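Local coordinates for Aureochrome1 (Vaucheria frigida, PDB 3UE6), which senses blue light through an FMN-binding PAS/LOV domain and, as in other aureochromes, probably relays that signal to the control of transcription, at residues Y35-A40 with A130-S135; V61-G66 with D76-R81; W124-V129 with E151-L156. All coordinates share one frame; numbering follows the deposited sequence.

From the N terminus the chain first forms helix 36-43, and interaction 1 brings residues 35-40 against 130-135, the end of strand 122-133, closing a long loop that takes in much of the PAS core. Nested inside it, interaction 2 closes a short loop: strand 60-63, at one margin of the sheet, meets, after helix 65-71, residues 76-81 at the end of helix 75-78 and the turn beyond it. Interaction 3 crosses interaction 1, because 124-129 precedes 130-135 while 151-156 follows it; it ties the C-terminal helix to the same strand that receives the N-terminal one. Both flanking helices thus lean on strand 122-133, and A40 CB approaches F128 CE2 where interactions 1 and 3 touch.

Interaction 1: Y35-A40 with A130-S135; sequences YSLVKA and AGLRDS
L37 and L132 meet through their methyls, crossing at about a right angle: CD1 of L37 lies 3.9 Å from CD1 of L132. The second methyl of the strand leucine reaches further back along its partner, with L132 CD2 4.0 Å from L37 CB, so that one branch abuts the end of the helix residue and the other its root. CG of L37 is anti to the backbone N (chi1 169°), and the branch ending in CD1 makes the contact with L132. One residue earlier, S36 OG stands 4.0 Å from A130 CB, but its polar partner is a water. S36 OG donates to that water across 2.6 Å, and the water in turn donates to G131 O at 3.1 Å, a relay that joins helix and strand where no direct hydrogen bond does. The arrangement is that of a flanking helix laid on the outer face of a PAS sheet, the face turned away from the flavin; helix 36-40 and strand 130-133 run roughly antiparallel, 147° between their directions, with their axes 9.4 Å apart at closest. A130 and L132 both point toward the helix, two residues apart on the strand, while G131 between them contributes its carbonyl. The strand is itself held in place by backbone hydrogen bonds from A130 to V143 and from L132 to V140 and N141, and G131 N is bound by D108 OD1. Beyond the helix lies the second subunit: L37 N is hydrogen-bonded to Q45 OE1 of that chain, L37 also packs on F48 of the second subunit, and V38 on its A130.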
loop_
_atom_site.group_PDB
_atom_site.type_symbol
_atom_site.label_atom_id
_atom_site.label_comp_id
_atom_site.label_asym_id
_atom_site.label_seq_id
_atom_site.Cartn_x
_atom_site.Cartn_y
_atom_site.Cartn_z
ATOM N N TYR A 35 -4.448 -3.556 -9.209
ATOM C CA TYR A 35 -3.600 -3.796 -8.046
ATOM C C TYR A 35 -4.350 -3.688 -6.728
ATOM O O TYR A 35 -4.641 -2.594 -6.255
ATOM C CB TYR A 35 -2.380 -2.872 -8.061
ATOM C CG TYR A 35 -1.183 -3.504 -8.718
ATOM C CD1 TYR A 35 -0.790 -4.791 -8.383
ATOM C CD2 TYR A 35 -0.459 -2.830 -9.691
ATOM C CE1 TYR A 35 0.301 -5.387 -8.985
ATOM C CE2 TYR A 35 0.635 -3.418 -10.301
ATOM C CZ TYR A 35 1.009 -4.697 -9.944
ATOM O OH TYR A 35 2.095 -5.287 -10.545
ATOM N N SER A 36 -4.652 -4.843 -6.149
ATOM C CA SER A 36 -5.361 -4.930 -4.882
ATOM C C SER A 36 -4.864 -3.891 -3.880
ATOM O O SER A 36 -5.646 -3.324 -3.116
ATOM C CB SER A 36 -5.205 -6.338 -4.302
ATOM O OG SER A 36 -5.586 -6.375 -2.940
ATOM N N LEU A 37 -3.558 -3.658 -3.890
ATOM C CA LEU A 37 -2.930 -2.718 -2.974
ATOM C C LEU A 37 -3.226 -1.271 -3.360
ATOM O O LEU A 37 -3.587 -0.451 -2.516
ATOM C CB LEU A 37 -1.422 -2.949 -2.955
ATOM C CG LEU A 37 -0.576 -1.897 -2.244
ATOM C CD1 LEU A 37 -0.919 -1.830 -0.761
ATOM C CD2 LEU A 37 0.899 -2.206 -2.447
ATOM N N VAL A 38 -3.063 -0.971 -4.644
ATOM C CA VAL A 38 -3.246 0.378 -5.165
ATOM C C VAL A 38 -4.716 0.783 -5.167
ATOM O O VAL A 38 -5.061 1.911 -4.817
ATOM C CB VAL A 38 -2.682 0.486 -6.596
ATOM C CG1 VAL A 38 -2.902 1.887 -7.151
ATOM C CG2 VAL A 38 -1.198 0.112 -6.612
ATOM N N LYS A 39 -5.579 -0.146 -5.564
ATOM C CA LYS A 39 -7.016 0.095 -5.575
ATOM C C LYS A 39 -7.498 0.409 -4.157
ATOM O O LYS A 39 -8.350 1.268 -3.950
ATOM C CB LYS A 39 -7.755 -1.122 -6.142
ATOM C CG LYS A 39 -8.993 -0.777 -6.960
ATOM C CD LYS A 39 -10.212 -0.540 -6.076
ATOM C CE LYS A 39 -10.970 0.710 -6.501
ATOM N NZ LYS A 39 -11.267 0.721 -7.963
ATOM N N ALA A 40 -6.926 -0.286 -3.180
ATOM C CA ALA A 40 -7.290 -0.094 -1.782
ATOM C C ALA A 40 -6.847 1.274 -1.279
ATOM O O ALA A 40 -7.597 1.971 -0.600
ATOM C CB ALA A 40 -6.686 -1.189 -0.923
ATOM N N ALA A 130 -6.991 -5.983 3.382
ATOM C CA ALA A 130 -6.575 -6.842 2.276
ATOM C C ALA A 130 -5.172 -7.396 2.481
ATOM O O ALA A 130 -4.234 -6.649 2.768
ATOM C CB ALA A 130 -6.663 -6.095 0.949
ATOM N N GLY A 131 -5.040 -8.711 2.332
ATOM C CA GLY A 131 -3.752 -9.369 2.450
ATOM C C GLY A 131 -2.940 -9.273 1.168
ATOM O O GLY A 131 -3.477 -9.360 0.061
ATOM N N LEU A 132 -1.636 -9.081 1.320
ATOM C CA LEU A 132 -0.731 -9.037 0.185
ATOM C C LEU A 132 0.154 -10.278 0.207
ATOM O O LEU A 132 0.763 -10.587 1.228
ATOM C CB LEU A 132 0.104 -7.759 0.236
ATOM C CG LEU A 132 -0.736 -6.503 0.470
ATOM C CD1 LEU A 132 0.140 -5.277 0.698
ATOM C CD2 LEU A 132 -1.694 -6.285 -0.692
ATOM N N ARG A 133 0.223 -10.989 -0.916
ATOM C CA ARG A 133 0.933 -12.265 -0.968
ATOM C C ARG A 133 2.168 -12.183 -1.846
ATOM O O ARG A 133 2.230 -11.368 -2.765
ATOM C CB ARG A 133 0.010 -13.365 -1.486
ATOM C CG ARG A 133 -1.211 -13.595 -0.624
ATOM C CD ARG A 133 -2.314 -14.269 -1.405
ATOM N NE ARG A 133 -3.561 -14.317 -0.648
ATOM C CZ ARG A 133 -3.868 -15.271 0.225
ATOM N NH1 ARG A 133 -3.017 -16.263 0.459
ATOM N NH2 ARG A 133 -5.028 -15.232 0.866
ATOM N N ASP A 134 3.150 -13.031 -1.552
ATOM C CA ASP A 134 4.347 -13.154 -2.380
ATOM C C ASP A 134 4.067 -14.056 -3.583
ATOM O O ASP A 134 2.944 -14.528 -3.761
ATOM C CB ASP A 134 5.530 -13.680 -1.553
ATOM C CG ASP A 134 5.210 -14.971 -0.815
ATOM O OD1 ASP A 134 4.413 -15.775 -1.334
ATOM O OD2 ASP A 134 5.763 -15.188 0.284
ATOM N N SER A 135 5.076 -14.295 -4.413
ATOM C CA SER A 135 4.873 -15.108 -5.612
ATOM C C SER A 135 4.454 -16.532 -5.241
ATOM O O SER A 135 3.846 -17.246 -6.040
ATOM C CB SER A 135 6.129 -15.121 -6.491
ATOM O OG SER A 135 7.224 -15.739 -5.834
HETATM O O HOH W 1 -5.911 -8.565 -1.654
#

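Interaction 2: V61-G66 with D76-R81; sequences VYASRG and DQILGR
The flat group at the centre of this contact is the peptide joining V61 to Y62, and the L79 side chain lies over one of its faces. L79 CD2 is 3.6 Å from V61 C, almost directly above it, and lies farther from Y62 N. This peptide belongs to a classic beta bulge in the PAS sheet, V61 and Y62 both facing I50 on strand 48-52. The side chains of V61 and Y62 start away from residues 76-81, and Y62 packs on V61 of the second subunit, its OH forming a weak hydrogen bond with N141 OD1 of that chain. The bulge thus presents backbone rather than side chain to L79.

On the other segment, helix 76-78 ends in a type II turn from I78 to R81, with G80 at its third position in a positive-phi conformation (75°). G80 and R81 are also joined by backbone hydrogen bonds to I60, which brings the turn alongside the edge strand. I78 is buried among F67, L68, Y73 and F85. Its gamma methyl is anti to the backbone N, and that branch makes the touch: I78 CG2 lies 4.0 Å from A63 CB.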
loop_
_atom_site.group_PDB
_atom_site.type_symbol
_atom_site.label_atom_id
_atom_site.label_comp_id
_atom_site.label_asym_id
_atom_site.label_seq_id
_atom_site.Cartn_x
_atom_site.Cartn_y
_atom_site.Cartn_z
ATOM N N VAL A 61 3.578 -1.020 10.541
ATOM C CA VAL A 61 4.917 -0.614 10.131
ATOM C C VAL A 61 4.896 0.678 9.312
ATOM O O VAL A 61 5.939 1.275 9.046
ATOM C CB VAL A 61 5.650 -1.738 9.378
ATOM C CG1 VAL A 61 6.032 -2.848 10.349
ATOM C CG2 VAL A 61 4.783 -2.288 8.251
ATOM N N TYR A 62 3.700 1.100 8.915
ATOM C CA TYR A 62 3.500 2.445 8.391
ATOM C C TYR A 62 2.062 2.901 8.625
ATOM O O TYR A 62 1.135 2.092 8.595
ATOM C CB TYR A 62 3.869 2.545 6.906
ATOM C CG TYR A 62 3.655 3.942 6.357
ATOM C CD1 TYR A 62 4.675 4.884 6.376
ATOM C CD2 TYR A 62 2.422 4.325 5.848
ATOM C CE1 TYR A 62 4.477 6.166 5.893
ATOM C CE2 TYR A 62 2.211 5.601 5.364
ATOM C CZ TYR A 62 3.241 6.518 5.386
ATOM O OH TYR A 62 3.030 7.789 4.902
ATOM N N ALA A 63 1.883 4.199 8.860
ATOM C CA ALA A 63 0.552 4.775 9.034
ATOM C C ALA A 63 0.475 6.159 8.388
ATOM O O ALA A 63 1.355 7.000 8.595
ATOM C CB ALA A 63 0.192 4.850 10.511
ATOM N N SER A 64 -0.571 6.388 7.598
ATOM C CA SER A 64 -0.718 7.648 6.874
ATOM C C SER A 64 -1.069 8.780 7.829
ATOM O O SER A 64 -1.622 8.542 8.903
ATOM C CB SER A 64 -1.777 7.524 5.778
ATOM O OG SER A 64 -3.020 7.097 6.300
ATOM N N ARG A 65 -0.747 10.012 7.445
ATOM C CA ARG A 65 -1.031 11.154 8.306
ATOM C C ARG A 65 -2.531 11.265 8.545
ATOM O O ARG A 65 -2.969 11.746 9.589
ATOM C CB ARG A 65 -0.496 12.456 7.705
ATOM C CG ARG A 65 -1.281 12.951 6.508
ATOM C CD ARG A 65 -1.064 14.441 6.259
ATOM N NE ARG A 65 0.216 14.731 5.618
ATOM C CZ ARG A 65 0.417 15.752 4.791
ATOM N NH1 ARG A 65 -0.578 16.575 4.497
ATOM N NH2 ARG A 65 1.610 15.949 4.253
ATOM N N GLY A 66 -3.317 10.815 7.573
ATOM C CA GLY A 66 -4.762 10.863 7.689
ATOM C C GLY A 66 -5.217 9.990 8.835
ATOM O O GLY A 66 -6.088 10.371 9.618
ATOM N N ASP A 76 4.835 7.203 16.348
ATOM C CA ASP A 76 5.733 6.311 17.073
ATOM C C ASP A 76 4.955 5.343 17.961
ATOM O O ASP A 76 5.249 4.147 17.995
ATOM C CB ASP A 76 6.723 7.117 17.915
ATOM C CG ASP A 76 7.611 8.011 17.074
ATOM O OD1 ASP A 76 7.831 7.687 15.888
ATOM O OD2 ASP A 76 8.090 9.039 17.598
ATOM N N GLN A 77 3.940 5.857 18.648
ATOM C CA GLN A 77 3.120 5.029 19.522
ATOM C C GLN A 77 2.407 3.967 18.697
ATOM O O GLN A 77 2.287 2.814 19.109
ATOM C CB GLN A 77 2.101 5.885 20.274
ATOM C CG GLN A 77 2.092 7.347 19.859
ATOM C CD GLN A 77 1.205 8.200 20.744
ATOM O OE1 GLN A 77 -0.022 8.111 20.684
ATOM N NE2 GLN A 77 1.822 9.032 21.574
ATOM N N ILE A 78 1.939 4.374 17.522
ATOM C CA ILE A 78 1.240 3.481 16.609
ATOM C C ILE A 78 2.134 2.344 16.119
ATOM O O ILE A 78 1.679 1.210 15.973
ATOM C CB ILE A 78 0.686 4.243 15.391
ATOM C CG1 ILE A 78 -0.643 4.916 15.742
ATOM C CG2 ILE A 78 0.516 3.303 14.206
ATOM C CD1 ILE A 78 -1.330 5.565 14.560
ATOM N N LEU A 79 3.399 2.654 15.853
ATOM C CA LEU A 79 4.319 1.660 15.301
ATOM C C LEU A 79 4.578 0.464 16.221
ATOM O O LEU A 79 4.716 0.616 17.435
ATOM C CB LEU A 79 5.647 2.319 14.919
ATOM C CG LEU A 79 5.621 3.239 13.696
ATOM C CD1 LEU A 79 6.864 4.115 13.656
ATOM C CD2 LEU A 79 5.489 2.428 12.417
ATOM N N GLY A 80 4.648 -0.723 15.622
ATOM C CA GLY A 80 4.940 -1.951 16.340
ATOM C C GLY A 80 3.779 -2.473 17.168
ATOM O O GLY A 80 3.945 -3.406 17.954
ATOM N N ARG A 81 2.604 -1.875 16.994
ATOM C CA ARG A 81 1.408 -2.300 17.715
ATOM C C ARG A 81 0.338 -2.869 16.778
ATOM O O ARG A 81 0.183 -2.408 15.647
ATOM C CB ARG A 81 0.819 -1.135 18.521
ATOM C CG ARG A 81 1.720 -0.582 19.621
ATOM C CD ARG A 81 1.035 0.561 20.368
ATOM N NE ARG A 81 -0.136 0.108 21.118
ATOM C CZ ARG A 81 -1.022 0.919 21.693
ATOM N NH1 ARG A 81 -0.881 2.234 21.600
ATOM N NH2 ARG A 81 -2.055 0.415 22.359
#

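Interaction 3: W124-V129 with E151-L156; sequences WNLFFV and EDYAKL. With FMN (flavin mononucleotide), chain G.
N125, next in the strand to the W124 that meets A154, has its amide gripped at both ends: ND2 is hydrogen-bonded to N115 OD1, and OD1 accepts from S147 N. This fixes the rotation of the amide and leaves ND2 3.4 Å from O4 of the flavin mononucleotide. F127 serves the same pocket, one face of its ring lying against the isoalloxazine, with FMN C4A 3.4 Å above the ring plane and offset toward its rim.

W124 and L126, which alternate with N125 and F127, face the other side of the sheet, where helix 151-156 crosses the strand at 56°. Here A154 points its methyl over one face of the W124 indole, a CH-pi contact with CB 4.3 Å from the centroid of the five-membered ring and 28° off its normal. The same methyl touches the indole's root, A154 CB being 3.9 Å from W124 CB. E151 approaches the pyrrole part obliquely, its OE1 4.4 Å from W124 CD1, and the ring also packs on V158 further along the helix. Two residues down the strand, L126 CD2 reaches Y153 CE2 at 4.3 Å, while L126 also packs on L157. One strand thus lines the flavin site on one face and packs against the start of the C-terminal helix on the other, consistent with the Jα helix following the LOV core.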
loop_
_atom_site.group_PDB
_atom_site.type_symbol
_atom_site.label_atom_id
_atom_site.label_comp_id
_atom_site.label_asym_id
_atom_site.label_seq_id
_atom_site.Cartn_x
_atom_site.Cartn_y
_atom_site.Cartn_z
ATOM N N TRP A 124 -17.907 5.542 14.318
ATOM C CA TRP A 124 -18.138 4.301 13.589
ATOM C C TRP A 124 -17.187 4.181 12.408
ATOM O O TRP A 124 -17.035 5.117 11.621
ATOM C CB TRP A 124 -19.592 4.175 13.145
ATOM C CG TRP A 124 -20.475 3.798 14.269
ATOM C CD1 TRP A 124 -21.114 4.647 15.126
ATOM C CD2 TRP A 124 -20.806 2.481 14.702
ATOM N NE1 TRP A 124 -21.835 3.940 16.056
ATOM C CE2 TRP A 124 -21.657 2.589 15.815
ATOM C CE3 TRP A 124 -20.471 1.195 14.248
ATOM C CZ2 TRP A 124 -22.182 1.494 16.484
ATOM C CZ3 TRP A 124 -20.990 0.100 14.913
ATOM C CH2 TRP A 124 -21.833 0.254 16.015
ATOM N N ASN A 125 -16.543 3.023 12.299
ATOM C CA ASN A 125 -15.494 2.811 11.311
ATOM C C ASN A 125 -15.846 1.748 10.275
ATOM O O ASN A 125 -15.905 0.564 10.601
ATOM C CB ASN A 125 -14.192 2.428 12.027
ATOM C CG ASN A 125 -13.024 2.266 11.078
ATOM O OD1 ASN A 125 -13.122 2.588 9.897
ATOM N ND2 ASN A 125 -11.902 1.777 11.596
ATOM N N LEU A 126 -16.099 2.173 9.036
ATOM C CA LEU A 126 -16.184 1.236 7.909
ATOM C C LEU A 126 -14.767 0.909 7.471
ATOM O O LEU A 126 -14.092 1.706 6.818
ATOM C CB LEU A 126 -16.974 1.801 6.725
ATOM C CG LEU A 126 -17.053 0.870 5.500
ATOM C CD1 LEU A 126 -17.422 -0.555 5.908
ATOM C CD2 LEU A 126 -18.020 1.389 4.438
ATOM N N PHE A 127 -14.321 -0.276 7.845
ATOM C CA PHE A 127 -12.918 -0.602 7.766
ATOM C C PHE A 127 -12.687 -1.780 6.801
ATOM O O PHE A 127 -13.326 -2.822 6.918
ATOM C CB PHE A 127 -12.416 -0.875 9.185
ATOM C CG PHE A 127 -11.393 -1.949 9.276
ATOM C CD1 PHE A 127 -10.106 -1.730 8.826
ATOM C CD2 PHE A 127 -11.706 -3.167 9.848
ATOM C CE1 PHE A 127 -9.153 -2.718 8.919
ATOM C CE2 PHE A 127 -10.757 -4.156 9.950
ATOM C CZ PHE A 127 -9.478 -3.932 9.485
ATOM N N PHE A 128 -11.797 -1.587 5.828
ATOM C CA PHE A 128 -11.466 -2.627 4.859
ATOM C C PHE A 128 -10.039 -3.133 5.059
ATOM O O PHE A 128 -9.132 -2.360 5.376
ATOM C CB PHE A 128 -11.657 -2.127 3.423
ATOM C CG PHE A 128 -11.192 -3.108 2.361
ATOM C CD1 PHE A 128 -12.018 -4.139 1.933
ATOM C CD2 PHE A 128 -9.940 -2.980 1.776
ATOM C CE1 PHE A 128 -11.596 -5.034 0.952
ATOM C CE2 PHE A 128 -9.516 -3.869 0.800
ATOM C CZ PHE A 128 -10.342 -4.897 0.388
ATOM N N VAL A 129 -9.850 -4.436 4.872
ATOM C CA VAL A 129 -8.539 -5.055 5.022
ATOM C C VAL A 129 -8.237 -5.998 3.850
ATOM O O VAL A 129 -9.121 -6.707 3.363
ATOM C CB VAL A 129 -8.422 -5.813 6.370
ATOM C CG1 VAL A 129 -9.544 -6.830 6.530
ATOM C CG2 VAL A 129 -7.067 -6.482 6.493
ATOM N N GLU A 151 -23.971 8.240 11.471
ATOM C CA GLU A 151 -24.826 7.374 12.268
ATOM C C GLU A 151 -25.768 6.610 11.345
ATOM O O GLU A 151 -26.011 5.420 11.531
ATOM C CB GLU A 151 -25.635 8.220 13.261
ATOM C CG GLU A 151 -26.063 7.496 14.533
ATOM C CD GLU A 151 -24.984 7.504 15.601
ATOM O OE1 GLU A 151 -23.910 8.090 15.356
ATOM O OE2 GLU A 151 -25.211 6.928 16.686
ATOM N N ASP A 152 -26.283 7.311 10.340
ATOM C CA ASP A 152 -27.282 6.763 9.430
ATOM C C ASP A 152 -26.714 5.674 8.530
ATOM O O ASP A 152 -27.329 4.626 8.349
ATOM C CB ASP A 152 -27.882 7.881 8.581
ATOM C CG ASP A 152 -28.324 9.061 9.415
ATOM O OD1 ASP A 152 -27.609 10.086 9.423
ATOM O OD2 ASP A 152 -29.381 8.959 10.075
ATOM N N TYR A 153 -25.548 5.940 7.951
ATOM C CA TYR A 153 -24.880 4.962 7.103
ATOM C C TYR A 153 -24.501 3.734 7.932
ATOM O O TYR A 153 -24.632 2.597 7.472
ATOM C CB TYR A 153 -23.639 5.578 6.451
ATOM C CG TYR A 153 -23.060 4.779 5.300
ATOM C CD1 TYR A 153 -23.839 3.874 4.583
ATOM C CD2 TYR A 153 -21.727 4.925 4.937
ATOM C CE1 TYR A 153 -23.302 3.144 3.532
ATOM C CE2 TYR A 153 -21.185 4.198 3.891
ATOM C CZ TYR A 153 -21.973 3.311 3.193
ATOM O OH TYR A 153 -21.419 2.594 2.155
ATOM N N ALA A 154 -24.043 3.968 9.160
ATOM C CA ALA A 154 -23.639 2.886 10.056
ATOM C C ALA A 154 -24.798 1.963 10.419
ATOM O O ALA A 154 -24.627 0.745 10.470
ATOM C CB ALA A 154 -22.994 3.450 11.317
ATOM N N LYS A 155 -25.970 2.538 10.679
ATOM C CA LYS A 155 -27.151 1.732 10.974
ATOM C C LYS A 155 -27.434 0.791 9.805
ATOM O O LYS A 155 -27.700 -0.397 9.988
ATOM C CB LYS A 155 -28.368 2.619 11.247
ATOM C CG LYS A 155 -28.258 3.517 12.480
ATOM C CD LYS A 155 -29.548 4.309 12.684
ATOM C CE LYS A 155 -29.511 5.194 13.923
ATOM N NZ LYS A 155 -30.763 5.990 14.088
ATOM N N LEU A 156 -27.358 1.334 8.598
ATOM C CA LEU A 156 -27.559 0.556 7.387
ATOM C C LEU A 156 -26.520 -0.556 7.281
ATOM O O LEU A 156 -26.858 -1.721 7.052
ATOM C CB LEU A 156 -27.476 1.470 6.162
ATOM C CG LEU A 156 -28.084 0.950 4.860
ATOM C CD1 LEU A 156 -29.599 1.033 4.916
ATOM C CD2 LEU A 156 -27.550 1.742 3.682
HETATM N N1 FMN G . -9.483 -3.428 13.972
HETATM C C2 FMN G . -10.228 -2.329 14.342
HETATM O O2 FMN G . -11.046 -2.420 15.261
HETATM N N3 FMN G . -10.058 -1.130 13.683
HETATM C C4 FMN G . -9.145 -1.022 12.658
HETATM O O4 FMN G . -8.992 0.045 12.074
HETATM C C4A FMN G . -8.391 -2.127 12.286
HETATM N N5 FMN G . -7.467 -2.041 11.258
HETATM C C5A FMN G . -6.726 -3.146 10.894
HETATM C C6 FMN G . -5.804 -3.047 9.863
HETATM C C7 FMN G . -5.051 -4.152 9.484
HETATM C C7M FMN G . -4.052 -4.037 8.364
HETATM C C8 FMN G . -5.225 -5.361 10.146
HETATM C C8M FMN G . -4.410 -6.551 9.734
HETATM C C9 FMN G . -6.150 -5.461 11.180
HETATM C C9A FMN G . -6.905 -4.352 11.558
HETATM N N10 FMN G . -7.821 -4.431 12.596
HETATM C C10 FMN G . -8.567 -3.332 12.949
HETATM C "C1'" FMN G . -8.069 -5.713 13.330
HETATM C "C2'" FMN G . -7.147 -5.959 14.512
HETATM O "O2'" FMN G . -5.826 -5.614 14.176
HETATM C "C3'" FMN G . -7.231 -7.435 14.890
HETATM O "O3'" FMN G . -6.828 -8.248 13.809
HETATM C "C4'" FMN G . -8.661 -7.780 15.294
HETATM O "O4'" FMN G . -9.003 -7.032 16.437
HETATM C "C5'" FMN G . -8.856 -9.262 15.602
HETATM O "O5'" FMN G . -7.729 -9.770 16.283
HETATM P P FMN G . -7.748 -10.047 17.870
HETATM O O1P FMN G . -7.934 -8.720 18.568
HETATM O O2P FMN G . -6.439 -10.655 18.304
HETATM O O3P FMN G . -8.874 -10.979 18.246
#